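3-alpha-hydroxysteroid dehydrogenase (PDB 2DKN) catalyses the reversible NAD(H)-dependent oxidation of 3-alpha-hydroxysteroids to 3-oxosteroids, as a Rossmann-fold member of the short-chain dehydrogenase family. Local coordinates at residues Val3-Gly8 / Asp64-Cys69. Residues are numbered along the deposited sequence; the frame is centred on the assembly and turned at random.
With NAI (1,4-dihydronicotinamide adenine dinucleotide), chain C.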
loop_
_atom_site.group_PDB
_atom_site.type_symbol
_atom_site.label_atom_id
_atom_site.label_comp_id
_atom_site.label_asym_id
_atom_site.label_seq_id
_atom_site.Cartn_x
_atom_site.Cartn_y
_atom_site.Cartn_z
ATOM N N VAL A 3 -4.317 -21.823 -7.704
ATOM C CA VAL A 3 -5.235 -21.522 -8.809
ATOM C C VAL A 3 -5.816 -20.127 -8.560
ATOM O O VAL A 3 -6.435 -19.884 -7.526
ATOM C CB VAL A 3 -6.386 -22.522 -8.863
ATOM C CG1 VAL A 3 -7.370 -22.168 -10.004
ATOM C CG2 VAL A 3 -5.820 -23.951 -9.025
ATOM N N ILE A 4 -5.575 -19.221 -9.500
ATOM C CA ILE A 4 -5.922 -17.813 -9.319
ATOM C C ILE A 4 -6.700 -17.327 -10.536
ATOM O O ILE A 4 -6.242 -17.503 -11.668
ATOM C CB ILE A 4 -4.668 -16.951 -9.153
ATOM C CG1 ILE A 4 -3.838 -17.426 -7.956
ATOM C CG2 ILE A 4 -5.058 -15.467 -8.979
ATOM C CD1 ILE A 4 -2.376 -17.192 -8.163
ATOM N N ALA A 5 -7.874 -16.731 -10.294
ATOM C CA ALA A 5 -8.678 -16.102 -11.343
ATOM C C ALA A 5 -8.328 -14.627 -11.460
ATOM O O ALA A 5 -8.173 -13.936 -10.447
ATOM C CB ALA A 5 -10.152 -16.250 -11.024
ATOM N N ILE A 6 -8.236 -14.135 -12.697
ATOM C CA ILE A 6 -7.886 -12.722 -12.927
ATOM C C ILE A 6 -8.867 -12.129 -13.946
ATOM O O ILE A 6 -8.888 -12.564 -15.106
ATOM C CB ILE A 6 -6.479 -12.580 -13.544
ATOM C CG1 ILE A 6 -5.399 -13.138 -12.623
ATOM C CG2 ILE A 6 -6.178 -11.075 -13.865
ATOM C CD1 ILE A 6 -3.972 -13.051 -13.271
ATOM N N THR A 7 -9.690 -11.165 -13.532
ATOM C CA THR A 7 -10.512 -10.456 -14.513
ATOM C C THR A 7 -9.659 -9.386 -15.164
ATOM O O THR A 7 -8.768 -8.823 -14.516
ATOM C CB THR A 7 -11.762 -9.803 -13.903
ATOM O OG1 THR A 7 -11.375 -8.648 -13.128
ATOM C CG2 THR A 7 -12.545 -10.820 -13.046
ATOM N N GLY A 8 -9.909 -9.123 -16.445
ATOM C CA GLY A 8 -9.094 -8.181 -17.218
ATOM C C GLY A 8 -7.729 -8.723 -17.648
ATOM O O GLY A 8 -6.782 -7.968 -17.844
ATOM N N ASP A 64 -7.843 -20.340 -4.939
ATOM C CA ASP A 64 -6.875 -19.802 -3.987
ATOM C C ASP A 64 -6.650 -18.303 -4.128
ATOM O O ASP A 64 -6.132 -17.680 -3.220
ATOM C CB ASP A 64 -5.534 -20.510 -4.148
ATOM C CG ASP A 64 -5.675 -22.003 -4.095
ATOM O OD1 ASP A 64 -5.306 -22.670 -5.086
ATOM O OD2 ASP A 64 -6.211 -22.492 -3.088
ATOM N N GLY A 65 -7.023 -17.733 -5.269
ATOM C CA GLY A 65 -6.755 -16.307 -5.505
ATOM C C GLY A 65 -7.754 -15.735 -6.489
ATOM O O GLY A 65 -8.221 -16.446 -7.380
ATOM N N LEU A 66 -8.134 -14.480 -6.281
ATOM C CA LEU A 66 -8.988 -13.761 -7.239
ATOM C C LEU A 66 -8.473 -12.329 -7.338
ATOM O O LEU A 66 -8.282 -11.660 -6.311
ATOM C CB LEU A 66 -10.452 -13.743 -6.775
ATOM C CG LEU A 66 -11.419 -12.815 -7.543
ATOM C CD1 LEU A 66 -11.531 -13.292 -9.003
ATOM C CD2 LEU A 66 -12.785 -12.763 -6.883
ATOM N N VAL A 67 -8.258 -11.852 -8.570
ATOM C CA VAL A 67 -7.841 -10.461 -8.794
ATOM C C VAL A 67 -8.843 -9.798 -9.748
ATOM O O VAL A 67 -9.036 -10.271 -10.880
ATOM C CB VAL A 67 -6.423 -10.380 -9.388
ATOM C CG1 VAL A 67 -6.040 -8.871 -9.666
ATOM C CG2 VAL A 67 -5.426 -11.067 -8.415
ATOM N N CYS A 68 -9.526 -8.769 -9.243
ATOM C CA CYS A 68 -10.515 -8.021 -10.017
ATOM C C CYS A 68 -9.834 -6.818 -10.635
ATOM O O CYS A 68 -9.710 -5.741 -10.022
ATOM C CB CYS A 68 -11.724 -7.647 -9.155
ATOM S SG CYS A 68 -12.585 -9.116 -8.564
ATOM N N CYS A 69 -9.371 -7.021 -11.859
ATOM C CA CYS A 69 -8.557 -6.017 -12.554
ATOM C C CYS A 69 -9.303 -5.401 -13.768
ATOM O O CYS A 69 -8.946 -4.322 -14.235
ATOM C CB CYS A 69 -7.232 -6.656 -12.956
ATOM S SG CYS A 69 -6.011 -5.518 -13.552
HETATM P PA NAI C . -6.387 -2.223 -19.917
HETATM O O1A NAI C . -7.449 -1.602 -20.729
HETATM O O2A NAI C . -5.093 -2.507 -20.579
HETATM O O5B NAI C . -6.924 -3.597 -19.291
HETATM C C5B NAI C . -8.206 -3.685 -18.739
HETATM C C4B NAI C . -8.800 -5.013 -19.188
HETATM O O4B NAI C . -10.089 -5.052 -18.605
HETATM C C3B NAI C . -8.959 -5.115 -20.703
HETATM O O3B NAI C . -8.489 -6.358 -21.190
HETATM C C2B NAI C . -10.469 -5.055 -20.854
HETATM O O2B NAI C . -10.970 -5.743 -21.979
HETATM C C1B NAI C . -10.968 -5.625 -19.523
HETATM N N9A NAI C . -12.360 -5.172 -19.389
HETATM C C8A NAI C . -12.836 -3.877 -19.442
HETATM N N7A NAI C . -14.190 -3.937 -19.367
HETATM C C5A NAI C . -14.576 -5.244 -19.294
HETATM C C6A NAI C . -15.819 -5.886 -19.220
HETATM N N6A NAI C . -16.989 -5.228 -19.368
HETATM N N1A NAI C . -15.849 -7.265 -19.153
HETATM C C2A NAI C . -14.689 -8.008 -19.167
HETATM N N3A NAI C . -13.464 -7.384 -19.243
HETATM C C4A NAI C . -13.419 -6.021 -19.318
HETATM O O3 NAI C . -6.232 -1.248 -18.654
HETATM P PN NAI C . -5.288 -1.425 -17.360
HETATM O O1N NAI C . -4.582 -2.718 -17.347
HETATM O O2N NAI C . -4.483 -0.194 -17.275
HETATM O O5D NAI C . -6.408 -1.391 -16.212
HETATM C C5D NAI C . -6.522 -2.441 -15.262
HETATM C C4D NAI C . -7.156 -1.831 -14.019
HETATM O O4D NAI C . -6.252 -0.861 -13.499
HETATM C C3D NAI C . -8.462 -1.092 -14.301
HETATM O O3D NAI C . -9.352 -1.363 -13.225
HETATM C C2D NAI C . -8.056 0.377 -14.207
HETATM O O2D NAI C . -9.119 1.173 -13.760
HETATM C C1D NAI C . -6.950 0.319 -13.163
HETATM N N1N NAI C . -6.045 1.500 -13.199
HETATM C C2N NAI C . -5.315 1.764 -14.324
HETATM C C3N NAI C . -4.468 2.860 -14.350
HETATM C C7N NAI C . -3.615 3.123 -15.566
HETATM O O7N NAI C . -2.915 4.318 -15.561
HETATM N N7N NAI C . -3.535 2.241 -16.581
HETATM C C4N NAI C . -4.351 3.695 -13.221
HETATM C C5N NAI C . -5.083 3.382 -12.056
HETATM C C6N NAI C . -5.927 2.281 -12.072
#
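Leu66 lays its CD1 methyl alongside Ala5, 3.8 Å from Ala5 CB, where the first and fourth strands of the Rossmann fold, 3-7 and 65-68, run parallel at the centre of the sheet. Three bonds zip the strands together: Ala5 N to Gly65 O, Val67 N to Ala5 O (2.8 Å) and Thr7 N to Val67 O. The first reaches its carbonyl from 41° out of plane, whereas the others meet theirs almost end-on. On the face with Ala5, helix 79-102 packs on Thr7, Leu66 and Cys68. On the other face Ile4 spreads CG1 and CG2 over the bare backbone of Gly65, with CG1 4.0 Å from Gly65 CA. There Ile6 and Val67 both meet Leu17 of helix 12-23. At the N-terminal end Asp64 clasps Val3 twice: its backbone N donates to Val3 O, and OD1 takes Val3 N through the anti lone pair (2.9 Å, 166°), while OD2 accepts from Gln105 N. Exchange of Asp64 for an alanine is likely to leave the N-H groups of Val3 and Gln105 without their carboxylate acceptor at the start of the two strands. At the coenzyme end Thr7 OG1 sits between its own N and carbonyl carbon (chi1 73°), a position from which it accepts from Cys69 N at 2.9 Å and also bonds Ala70 N, fixing the turn beyond strand 65-68. Gly8 and Cys69 border the NADH pocket: Gly8 CA lies 3.6 Å from O4B of the adenosine ribose, and Cys69 SG packs 3.6 Å from C5D of the nicotinamide ribose.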